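Local coordinates for protein cytochrome P450 monooxygenase (PDB 6KBH) that is probably a self-sufficient haem monooxygenase, carrying FMN and a 2Fe-2S cluster in the same chain as its cytochrome P450 domain, at residues 87-101 against 331-343. Numbering follows the deposited sequence.
Sequences VFRGNELFSPSIALE and AWRRLVTADTTIN. With HEM (protoporphyrin IX containing Fe), chain C.
Ser95 and Leu335 form an antiparallel hydrogen-bonded pair, with Phe94 and Val336 as the neighbouring non-hydrogen-bonded pair, so the short strand 94-95 closes one side of the cytochrome P450 beta sheet beyond strand 332-336. Ser95 N gives to Leu335 O at 2.8 Å, and Thr337 N continues the ladder to Leu93 O. Successive arginines of one strand can serve opposite sides, and Arg333 and Arg334 are a worked example. Arg334, bent at chi2 (-70°), carries its guanidinium between Phe88 and Pro96: CB of Pro96 covers one face, while the Phe88 ring, nearly perpendicular, presents its edge to the other, NH2 lying 3.5 Å from Phe88 CD1. Sandwiched this way, the guanidinium sends NH2 into a nearly straight hydrogen bond to HEM O1A (172° at the hydrogen), and NH1 bonds back to Arg333 O at 3.0 Å, which helps fix its rotation; His133, Arg137 and His391 also hydrogen-bond the haem. The indole of Trp332 has Ala99 O over one face, towards the rim, and the haem methyl CMA over the opposite one. On the sheet face carrying Phe94 and Val336, the Phe94 ring meets Val336 CG2 at its edge, 3.9 Å from CD1, and Ile342 CD1, from strand 340-342, packs against CE1. Arg333 reaches the other way, into the turn 98-101. Its NH1 and NH2 converge in plane on the single atom Glu101 O, at 2.6 and 2.7 Å, and NH2 also bonds Ala99 O (2.9 Å) from above the carbonyl plane. An alanine here would probably leave both carbonyls without these donors, and the turn held to the strand mainly by Ile98. Ile98 O sits over the centre of the Arg333 guanidinium.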
ATOM      1  N   VAL A  87       3.713 -20.928  -4.373  1.00 67.21           N
ATOM      2  CA  VAL A  87       2.546 -21.633  -4.888  1.00 78.82           C
ATOM      3  C   VAL A  87       1.625 -20.669  -5.620  1.00 64.30           C
ATOM      4  O   VAL A  87       1.052 -21.003  -6.664  1.00 73.18           O
ATOM      5  CB  VAL A  87       1.815 -22.366  -3.748  1.00 73.42           C
ATOM      6  CG1 VAL A  87       0.529 -22.993  -4.256  1.00 66.93           C
ATOM      7  CG2 VAL A  87       2.718 -23.424  -3.147  1.00 67.51           C
ATOM      8  N   PHE A  88       1.487 -19.448  -5.098  1.00 71.64           N
ATOM      9  CA  PHE A  88       0.608 -18.465  -5.724  1.00 77.38           C
ATOM     10  C   PHE A  88       1.102 -18.070  -7.111  1.00 73.68           C
ATOM     11  O   PHE A  88       0.298 -17.882  -8.032  1.00 88.80           O
ATOM     12  CB  PHE A  88       0.482 -17.232  -4.828  1.00 70.73           C
ATOM     13  CG  PHE A  88      -0.593 -17.348  -3.786  1.00 70.27           C
ATOM     14  CD1 PHE A  88      -1.922 -17.507  -4.157  1.00 68.62           C
ATOM     15  CD2 PHE A  88      -0.282 -17.287  -2.439  1.00 64.79           C
ATOM     16  CE1 PHE A  88      -2.917 -17.609  -3.204  1.00 66.22           C
ATOM     17  CE2 PHE A  88      -1.274 -17.395  -1.478  1.00 74.42           C
ATOM     18  CZ  PHE A  88      -2.593 -17.555  -1.861  1.00 68.00           C
ATOM     19  N   ARG A  89       2.421 -17.944  -7.287  1.00 69.19           N
ATOM     20  CA  ARG A  89       2.946 -17.464  -8.562  1.00 80.34           C
ATOM     21  C   ARG A  89       2.897 -18.530  -9.651  1.00 82.86           C
ATOM     22  O   ARG A  89       2.632 -18.208 -10.816  1.00 98.26           O
ATOM     23  CB  ARG A  89       4.379 -16.955  -8.385  1.00 83.15           C
ATOM     24  CG  ARG A  89       5.270 -17.133  -9.606  1.00 98.17           C
ATOM     25  CD  ARG A  89       6.620 -16.461  -9.399  1.00 91.12           C
ATOM     26  NE  ARG A  89       7.435 -17.198  -8.438  1.00 97.70           N
ATOM     27  CZ  ARG A  89       7.819 -16.718  -7.259  1.00102.02           C
ATOM     28  NH1 ARG A  89       7.473 -15.489  -6.902  1.00 99.48           N
ATOM     29  NH2 ARG A  89       8.554 -17.461  -6.437  1.00 80.35           N
ATOM     30  N   GLY A  90       3.138 -19.793  -9.304  1.00 84.31           N
ATOM     31  CA  GLY A  90       3.087 -20.859 -10.285  1.00 72.16           C
ATOM     32  C   GLY A  90       1.668 -21.300 -10.572  1.00 87.64           C
ATOM     33  O   GLY A  90       1.263 -22.397 -10.173  1.00 93.82           O
ATOM     34  N   ASN A  91       0.897 -20.457 -11.260  1.00 77.13           N
ATOM     35  CA  ASN A  91      -0.513 -20.748 -11.480  1.00 89.35           C
ATOM     36  C   ASN A  91      -0.750 -21.797 -12.558  1.00 93.86           C
ATOM     37  O   ASN A  91      -1.902 -22.195 -12.763  1.00 92.51           O
ATOM     38  CB  ASN A  91      -1.276 -19.468 -11.832  1.00 90.99           C
ATOM     39  CG  ASN A  91      -0.771 -18.813 -13.100  1.00100.50           C
ATOM     40  OD1 ASN A  91       0.406 -18.924 -13.450  1.00 99.46           O
ATOM     41  ND2 ASN A  91      -1.666 -18.127 -13.804  1.00 84.86           N
ATOM     42  N   GLU A  92       0.296 -22.251 -13.249  1.00 90.64           N
ATOM     43  CA  GLU A  92       0.165 -23.396 -14.143  1.00 93.01           C
ATOM     44  C   GLU A  92       0.349 -24.714 -13.409  1.00 91.05           C
ATOM     45  O   GLU A  92      -0.262 -25.721 -13.786  1.00 85.86           O
ATOM     46  CB  GLU A  92       1.173 -23.300 -15.295  1.00 99.21           C
ATOM     47  CG  GLU A  92       2.637 -23.293 -14.866  1.00108.93           C
ATOM     48  CD  GLU A  92       3.599 -23.259 -16.047  1.00114.03           C
ATOM     49  OE1 GLU A  92       3.128 -23.220 -17.204  1.00109.75           O
ATOM     50  OE2 GLU A  92       4.827 -23.273 -15.817  1.00114.97           O
ATOM     51  N   LEU A  93       1.170 -24.720 -12.361  1.00 93.09           N
ATOM     52  CA  LEU A  93       1.412 -25.911 -11.562  1.00 83.46           C
ATOM     53  C   LEU A  93       0.400 -26.075 -10.440  1.00 84.91           C
ATOM     54  O   LEU A  93       0.043 -27.208 -10.097  1.00 86.18           O
ATOM     55  CB  LEU A  93       2.826 -25.859 -10.978  1.00 88.31           C
ATOM     56  CG  LEU A  93       3.319 -27.065 -10.186  1.00 90.33           C
ATOM     57  CD1 LEU A  93       3.220 -28.319 -11.033  1.00 87.21           C
ATOM     58  CD2 LEU A  93       4.747 -26.820  -9.745  1.00 80.38           C
ATOM     59  N   PHE A  94      -0.078 -24.974  -9.868  1.00 86.34           N
ATOM     60  CA  PHE A  94      -1.023 -24.996  -8.755  1.00 81.49           C
ATOM     61  C   PHE A  94      -2.286 -24.255  -9.189  1.00 84.12           C
ATOM     62  O   PHE A  94      -2.326 -23.020  -9.186  1.00 76.66           O
ATOM     63  CB  PHE A  94      -0.396 -24.381  -7.510  1.00 72.37           C
ATOM     64  CG  PHE A  94       0.946 -24.962  -7.164  1.00 80.91           C
ATOM     65  CD1 PHE A  94       1.052 -26.262  -6.694  1.00 80.12           C
ATOM     66  CD2 PHE A  94       2.104 -24.214  -7.317  1.00 82.36           C
ATOM     67  CE1 PHE A  94       2.285 -26.804  -6.377  1.00 81.36           C
ATOM     68  CE2 PHE A  94       3.342 -24.750  -7.000  1.00 76.65           C
ATOM     69  CZ  PHE A  94       3.432 -26.046  -6.529  1.00 78.15           C
ATOM     70  N   SER A  95      -3.320 -25.021  -9.558  1.00 82.15           N
ATOM     71  CA  SER A  95      -4.553 -24.488 -10.120  1.00 77.67           C
ATOM     72  C   SER A  95      -5.510 -24.045  -9.014  1.00 73.96           C
ATOM     73  O   SER A  95      -5.613 -24.708  -7.979  1.00 80.59           O
ATOM     74  CB  SER A  95      -5.233 -25.536 -10.996  1.00 73.95           C
ATOM     75  OG  SER A  95      -6.560 -25.151 -11.305  1.00 80.02           O
ATOM     76  N   PRO A  96      -6.221 -22.932  -9.207  1.00 76.83           N
ATOM     77  CA  PRO A  96      -7.243 -22.528  -8.232  1.00 72.98           C
ATOM     78  C   PRO A  96      -8.571 -23.240  -8.447  1.00 69.47           C
ATOM     79  O   PRO A  96      -9.606 -22.777  -7.962  1.00 63.74           O
ATOM     80  CB  PRO A  96      -7.373 -21.020  -8.474  1.00 77.24           C
ATOM     81  CG  PRO A  96      -7.066 -20.863  -9.929  1.00 64.61           C
ATOM     82  CD  PRO A  96      -6.024 -21.914 -10.256  1.00 73.97           C
ATOM     83  N   SER A  97      -8.548 -24.350  -9.195  1.00 72.07           N
ATOM     84  CA  SER A  97      -9.760 -25.125  -9.453  1.00 69.37           C
ATOM     85  C   SER A  97     -10.551 -25.393  -8.178  1.00 72.07           C
ATOM     86  O   SER A  97     -11.786 -25.348  -8.185  1.00 77.34           O
ATOM     87  CB  SER A  97      -9.400 -26.453 -10.125  1.00 74.05           C
ATOM     88  OG  SER A  97      -8.734 -26.251 -11.358  1.00 88.02           O
ATOM     89  N   ILE A  98      -9.859 -25.660  -7.075  1.00 60.98           N
ATOM     90  CA  ILE A  98     -10.497 -26.104  -5.841  1.00 68.82           C
ATOM     91  C   ILE A  98     -10.688 -24.951  -4.852  1.00 66.69           C
ATOM     92  O   ILE A  98     -10.967 -25.190  -3.677  1.00 57.10           O
ATOM     93  CB  ILE A  98      -9.714 -27.255  -5.195  1.00 66.92           C
ATOM     94  CG1 ILE A  98      -8.270 -26.816  -4.937  1.00 68.06           C
ATOM     95  CG2 ILE A  98      -9.755 -28.488  -6.086  1.00 67.78           C
ATOM     96  CD1 ILE A  98      -7.532 -27.681  -3.948  1.00 72.67           C
ATOM     97  N   ALA A  99     -10.568 -23.704  -5.317  1.00 65.81           N
ATOM     98  CA  ALA A  99     -10.511 -22.557  -4.411  1.00 62.46           C
ATOM     99  C   ALA A  99     -11.747 -22.463  -3.518  1.00 68.51           C
ATOM    100  O   ALA A  99     -11.638 -22.118  -2.335  1.00 66.26           O
ATOM    101  CB  ALA A  99     -10.333 -21.266  -5.209  1.00 73.77           C
ATOM    102  N   LEU A 100     -12.934 -22.750  -4.062  1.00 72.97           N
ATOM    103  CA  LEU A 100     -14.152 -22.783  -3.259  1.00 71.90           C
ATOM    104  C   LEU A 100     -14.808 -24.160  -3.277  1.00 68.79           C
ATOM    105  O   LEU A 100     -16.013 -24.284  -3.047  1.00 70.62           O
ATOM    106  CB  LEU A 100     -15.149 -21.706  -3.697  1.00 68.91           C
ATOM    107  CG  LEU A 100     -14.720 -20.227  -3.662  1.00 81.20           C
ATOM    108  CD1 LEU A 100     -14.834 -19.572  -5.013  1.00 78.85           C
ATOM    109  CD2 LEU A 100     -15.533 -19.433  -2.651  1.00 84.40           C
ATOM    110  N   GLU A 101     -14.026 -25.208  -3.536  1.00 69.81           N
ATOM    111  CA  GLU A 101     -14.518 -26.570  -3.362  1.00 66.45           C
ATOM    112  C   GLU A 101     -14.930 -26.784  -1.912  1.00 68.05           C
ATOM    113  O   GLU A 101     -14.182 -26.461  -0.986  1.00 61.10           O
ATOM    114  CB  GLU A 101     -13.441 -27.582  -3.758  1.00 72.51           C
ATOM    115  CG  GLU A 101     -13.972 -28.915  -4.264  1.00 65.75           C
ATOM    116  CD  GLU A 101     -12.941 -30.026  -4.166  1.00 78.55           C
ATOM    117  OE1 GLU A 101     -12.206 -30.076  -3.155  1.00 80.91           O
ATOM    118  OE2 GLU A 101     -12.854 -30.839  -5.109  1.00 84.48           O
ATOM    119  N   ALA A 331      -5.999 -19.711   5.684  1.00 66.89           N
ATOM    120  CA  ALA A 331      -5.340 -20.566   4.710  1.00 68.11           C
ATOM    121  C   ALA A 331      -6.118 -20.499   3.408  1.00 58.31           C
ATOM    122  O   ALA A 331      -7.279 -20.088   3.380  1.00 63.21           O
ATOM    123  CB  ALA A 331      -5.237 -22.012   5.211  1.00 67.36           C
ATOM    124  N   TRP A 332      -5.458 -20.903   2.327  1.00 59.22           N
ATOM    125  CA  TRP A 332      -6.068 -20.936   1.008  1.00 57.93           C
ATOM    126  C   TRP A 332      -5.681 -22.248   0.342  1.00 63.06           C
ATOM    127  O   TRP A 332      -4.948 -23.061   0.914  1.00 65.43           O
ATOM    128  CB  TRP A 332      -5.656 -19.718   0.172  1.00 64.29           C
ATOM    129  CG  TRP A 332      -6.666 -19.349  -0.868  1.00 61.92           C
ATOM    130  CD1 TRP A 332      -6.473 -19.303  -2.218  1.00 64.26           C
ATOM    131  CD2 TRP A 332      -8.034 -18.984  -0.645  1.00 58.52           C
ATOM    132  NE1 TRP A 332      -7.632 -18.927  -2.849  1.00 66.54           N
ATOM    133  CE2 TRP A 332      -8.607 -18.726  -1.906  1.00 63.16           C
ATOM    134  CE3 TRP A 332      -8.829 -18.850   0.498  1.00 70.50           C
ATOM    135  CZ2 TRP A 332      -9.939 -18.340  -2.057  1.00 66.02           C
ATOM    136  CZ3 TRP A 332     -10.153 -18.468   0.347  1.00 67.56           C
ATOM    137  CH2 TRP A 332     -10.693 -18.217  -0.921  1.00 70.81           C
ATOM    138  N   ARG A 333      -6.180 -22.467  -0.873  1.00 60.93           N
ATOM    139  CA  ARG A 333      -6.127 -23.794  -1.466  1.00 64.03           C
ATOM    140  C   ARG A 333      -5.730 -23.732  -2.932  1.00 61.91           C
ATOM    141  O   ARG A 333      -6.159 -22.839  -3.668  1.00 67.29           O
ATOM    142  CB  ARG A 333      -7.478 -24.510  -1.317  1.00 61.15           C
ATOM    143  CG  ARG A 333      -7.854 -24.760   0.135  1.00 63.15           C
ATOM    144  CD  ARG A 333      -9.176 -25.479   0.266  1.00 68.66           C
ATOM    145  NE  ARG A 333     -10.303 -24.665  -0.159  1.00 70.80           N
ATOM    146  CZ  ARG A 333     -11.520 -25.147  -0.365  1.00 67.81           C
ATOM    147  NH1 ARG A 333     -11.755 -26.442  -0.186  1.00 70.30           N
ATOM    148  NH2 ARG A 333     -12.498 -24.342  -0.752  1.00 64.11           N
ATOM    149  N   ARG A 334      -4.911 -24.699  -3.342  1.00 63.82           N
ATOM    150  CA  ARG A 334      -4.509 -24.872  -4.729  1.00 72.15           C
ATOM    151  C   ARG A 334      -4.498 -26.359  -5.055  1.00 75.67           C
ATOM    152  O   ARG A 334      -4.322 -27.203  -4.172  1.00 71.86           O
ATOM    153  CB  ARG A 334      -3.128 -24.256  -5.003  1.00 71.03           C
ATOM    154  CG  ARG A 334      -3.130 -22.731  -5.067  1.00 79.06           C
ATOM    155  CD  ARG A 334      -3.836 -22.233  -6.321  1.00 75.68           C
ATOM    156  NE  ARG A 334      -3.770 -20.781  -6.453  1.00 68.03           N
ATOM    157  CZ  ARG A 334      -4.694 -19.944  -5.989  1.00 67.42           C
ATOM    158  NH1 ARG A 334      -5.760 -20.408  -5.354  1.00 67.45           N
ATOM    159  NH2 ARG A 334      -4.550 -18.638  -6.158  1.00 69.20           N
ATOM    160  N   LEU A 335      -4.698 -26.671  -6.331  1.00 80.03           N
ATOM    161  CA  LEU A 335      -4.728 -28.046  -6.816  1.00 78.13           C
ATOM    162  C   LEU A 335      -3.476 -28.295  -7.645  1.00 91.23           C
ATOM    163  O   LEU A 335      -3.280 -27.657  -8.686  1.00 92.85           O
ATOM    164  CB  LEU A 335      -5.987 -28.304  -7.644  1.00 75.13           C
ATOM    165  CG  LEU A 335      -6.084 -29.630  -8.403  1.00 80.16           C
ATOM    166  CD1 LEU A 335      -6.060 -30.811  -7.445  1.00 68.68           C
ATOM    167  CD2 LEU A 335      -7.341 -29.657  -9.262  1.00 79.07           C
ATOM    168  N   VAL A 336      -2.627 -29.215  -7.181  1.00 86.08           N
ATOM    169  CA  VAL A 336      -1.393 -29.521  -7.894  1.00 78.61           C
ATOM    170  C   VAL A 336      -1.732 -30.216  -9.205  1.00 81.27           C
ATOM    171  O   VAL A 336      -2.528 -31.161  -9.238  1.00 83.75           O
ATOM    172  CB  VAL A 336      -0.467 -30.382  -7.024  1.00 74.81           C
ATOM    173  CG1 VAL A 336       0.870 -30.577  -7.709  1.00 68.37           C
ATOM    174  CG2 VAL A 336      -0.281 -29.747  -5.655  1.00 72.53           C
ATOM    175  N   THR A 337      -1.131 -29.744 -10.299  1.00 83.24           N
ATOM    176  CA  THR A 337      -1.453 -30.239 -11.632  1.00 83.18           C
ATOM    177  C   THR A 337      -0.417 -31.207 -12.189  1.00 82.11           C
ATOM    178  O   THR A 337      -0.689 -31.860 -13.202  1.00 83.68           O
ATOM    179  CB  THR A 337      -1.618 -29.066 -12.609  1.00 74.47           C
ATOM    180  OG1 THR A 337      -0.337 -28.481 -12.874  1.00 86.22           O
ATOM    181  CG2 THR A 337      -2.542 -28.006 -12.026  1.00 78.45           C
ATOM    182  N   ALA A 338       0.752 -31.316 -11.565  1.00 81.18           N
ATOM    183  CA  ALA A 338       1.778 -32.237 -12.030  1.00 89.54           C
ATOM    184  C   ALA A 338       2.670 -32.613 -10.856  1.00 84.03           C
ATOM    185  O   ALA A 338       2.747 -31.893  -9.858  1.00 87.29           O
ATOM    186  CB  ALA A 338       2.605 -31.630 -13.171  1.00 73.90           C
ATOM    187  N   ASP A 339       3.340 -33.756 -10.983  1.00 76.69           N
ATOM    188  CA  ASP A 339       4.251 -34.206  -9.936  1.00 85.27           C
ATOM    189  C   ASP A 339       5.346 -33.170  -9.713  1.00 84.75           C
ATOM    190  O   ASP A 339       6.094 -32.834 -10.636  1.00 84.16           O
ATOM    191  CB  ASP A 339       4.867 -35.557 -10.301  1.00 84.61           C
ATOM    192  CG  ASP A 339       3.871 -36.698 -10.218  1.00 90.80           C
ATOM    193  OD1 ASP A 339       2.830 -36.540  -9.548  1.00 88.34           O
ATOM    194  OD2 ASP A 339       4.134 -37.759 -10.824  1.00102.68           O
ATOM    195  N   THR A 340       5.431 -32.657  -8.489  1.00 83.30           N
ATOM    196  CA  THR A 340       6.426 -31.664  -8.118  1.00 78.78           C
ATOM    197  C   THR A 340       7.056 -32.062  -6.791  1.00 84.91           C
ATOM    198  O   THR A 340       6.642 -33.024  -6.139  1.00 84.87           O
ATOM    199  CB  THR A 340       5.805 -30.262  -8.011  1.00 80.80           C
ATOM    200  OG1 THR A 340       4.804 -30.108  -9.021  1.00 91.54           O
ATOM    201  CG2 THR A 340       6.861 -29.172  -8.194  1.00 76.02           C
ATOM    202  N   THR A 341       8.085 -31.317  -6.408  1.00 75.24           N
ATOM    203  CA  THR A 341       8.610 -31.330  -5.054  1.00 84.09           C
ATOM    204  C   THR A 341       8.460 -29.929  -4.480  1.00 79.23           C
ATOM    205  O   THR A 341       8.728 -28.937  -5.165  1.00 87.16           O
ATOM    206  CB  THR A 341      10.078 -31.764  -5.015  1.00 82.95           C
ATOM    207  OG1 THR A 341      10.920 -30.641  -5.301  1.00 99.22           O
ATOM    208  CG2 THR A 341      10.336 -32.856  -6.041  1.00 85.53           C
ATOM    209  N   ILE A 342       8.008 -29.845  -3.232  1.00 79.48           N
ATOM    210  CA  ILE A 342       7.833 -28.575  -2.543  1.00 78.32           C
ATOM    211  C   ILE A 342       8.709 -28.634  -1.300  1.00 78.72           C
ATOM    212  O   ILE A 342       8.385 -29.339  -0.336  1.00 79.63           O
ATOM    213  CB  ILE A 342       6.369 -28.292  -2.182  1.00 82.78           C
ATOM    214  CG1 ILE A 342       5.585 -27.840  -3.408  1.00 85.98           C
ATOM    215  CG2 ILE A 342       6.270 -27.170  -1.177  1.00 75.57           C
ATOM    216  CD1 ILE A 342       4.104 -28.070  -3.276  1.00 76.13           C
ATOM    217  N   ASN A 343       9.834 -27.921  -1.336  1.00 81.00           N
ATOM    218  CA  ASN A 343      10.775 -27.863  -0.223  1.00 71.42           C
ATOM    219  C   ASN A 343      11.166 -29.264   0.246  1.00 80.02           C
ATOM    220  O   ASN A 343      11.053 -29.610   1.425  1.00 76.44           O
ATOM    221  CB  ASN A 343      10.197 -27.028   0.922  1.00 75.39           C
ATOM    222  CG  ASN A 343      11.269 -26.485   1.849  1.00 88.02           C
ATOM    223  OD1 ASN A 343      12.406 -26.961   1.858  1.00 86.52           O
ATOM    224  ND2 ASN A 343      10.909 -25.474   2.637  1.00 86.14           N
TER
HETATM  225  CHA HEM C 802      -9.526 -13.331  -4.638  1.00 72.55           C
HETATM  226  CHB HEM C 802      -8.700 -12.412   0.252  1.00 63.93           C
HETATM  227  CHC HEM C 802     -12.136  -8.389   0.133  1.00 71.37           C
HETATM  228  CHD HEM C 802     -12.927  -9.328  -4.714  1.00 75.61           C
HETATM  229  C1A HEM C 802      -9.155 -13.224  -3.226  1.00 72.69           C
HETATM  230  C2A HEM C 802      -8.175 -14.247  -2.843  1.00 58.52           C
HETATM  231  C3A HEM C 802      -7.941 -13.991  -1.490  1.00 62.31           C
HETATM  232  C4A HEM C 802      -8.815 -12.829  -1.176  1.00 54.12           C
HETATM  233  CMA HEM C 802      -7.018 -14.737  -0.577  1.00 59.17           C
HETATM  234  CAA HEM C 802      -7.537 -15.307  -3.687  1.00 61.54           C
HETATM  235  CBA HEM C 802      -6.114 -15.034  -4.064  1.00 63.91           C
HETATM  236  CGA HEM C 802      -5.448 -15.894  -5.084  1.00 66.22           C
HETATM  237  O1A HEM C 802      -6.106 -16.958  -5.236  1.00 78.76           O
HETATM  238  O2A HEM C 802      -4.409 -15.319  -5.510  1.00 62.93           O
HETATM  239  C1B HEM C 802      -9.538 -11.257   0.704  1.00 62.92           C
HETATM  240  C2B HEM C 802      -9.547 -10.682   2.127  1.00 72.66           C
HETATM  241  C3B HEM C 802     -10.622  -9.421   2.081  1.00 59.53           C
HETATM  242  C4B HEM C 802     -11.137  -9.385   0.655  1.00 64.04           C
HETATM  243  CMB HEM C 802      -8.759 -11.165   3.296  1.00 76.81           C
HETATM  244  CAB HEM C 802     -11.025  -8.519   3.196  1.00 62.85           C
HETATM  245  CBB HEM C 802      -9.951  -7.841   3.973  1.00 68.12           C
HETATM  246  C1C HEM C 802     -12.481  -8.539  -1.309  1.00 75.70           C
HETATM  247  C2C HEM C 802     -13.447  -7.537  -1.676  1.00 69.59           C
HETATM  248  C3C HEM C 802     -13.687  -7.777  -3.011  1.00 74.99           C
HETATM  249  C4C HEM C 802     -12.826  -8.909  -3.319  1.00 70.29           C
HETATM  250  CMC HEM C 802     -14.048  -6.478  -0.812  1.00 69.16           C
HETATM  251  CAC HEM C 802     -14.605  -7.006  -3.909  1.00 78.89           C
HETATM  252  CBC HEM C 802     -15.887  -7.599  -4.372  1.00 75.69           C
HETATM  253  C1D HEM C 802     -12.031 -10.472  -4.919  1.00 63.44           C
HETATM  254  C2D HEM C 802     -12.066 -10.975  -6.332  1.00 60.68           C
HETATM  255  C3D HEM C 802     -11.001 -12.235  -6.316  1.00 66.16           C
HETATM  256  C4D HEM C 802     -10.513 -12.263  -4.896  1.00 67.02           C
HETATM  257  CMD HEM C 802     -12.883 -10.441  -7.456  1.00 76.36           C
HETATM  258  CAD HEM C 802     -10.619 -13.108  -7.458  1.00 75.64           C
HETATM  259  CBD HEM C 802      -9.643 -12.517  -8.422  1.00 59.85           C
HETATM  260  CGD HEM C 802      -8.918 -13.459  -9.312  1.00 68.09           C
HETATM  261  O1D HEM C 802      -9.014 -14.609  -8.820  1.00 73.85           O
HETATM  262  O2D HEM C 802      -8.408 -12.849 -10.286  1.00 65.26           O
HETATM  263  NA  HEM C 802      -9.568 -12.343  -2.219  1.00 70.35           N
HETATM  264  NB  HEM C 802     -10.427 -10.446  -0.194  1.00 67.37           N
HETATM  265  NC  HEM C 802     -12.081  -9.399  -2.307  1.00 75.22           N
HETATM  266  ND  HEM C 802     -11.071 -11.166  -3.946  1.00 64.76           N
HETATM  267 FE   HEM C 802     -10.859 -10.892  -1.999  1.00 75.70          FE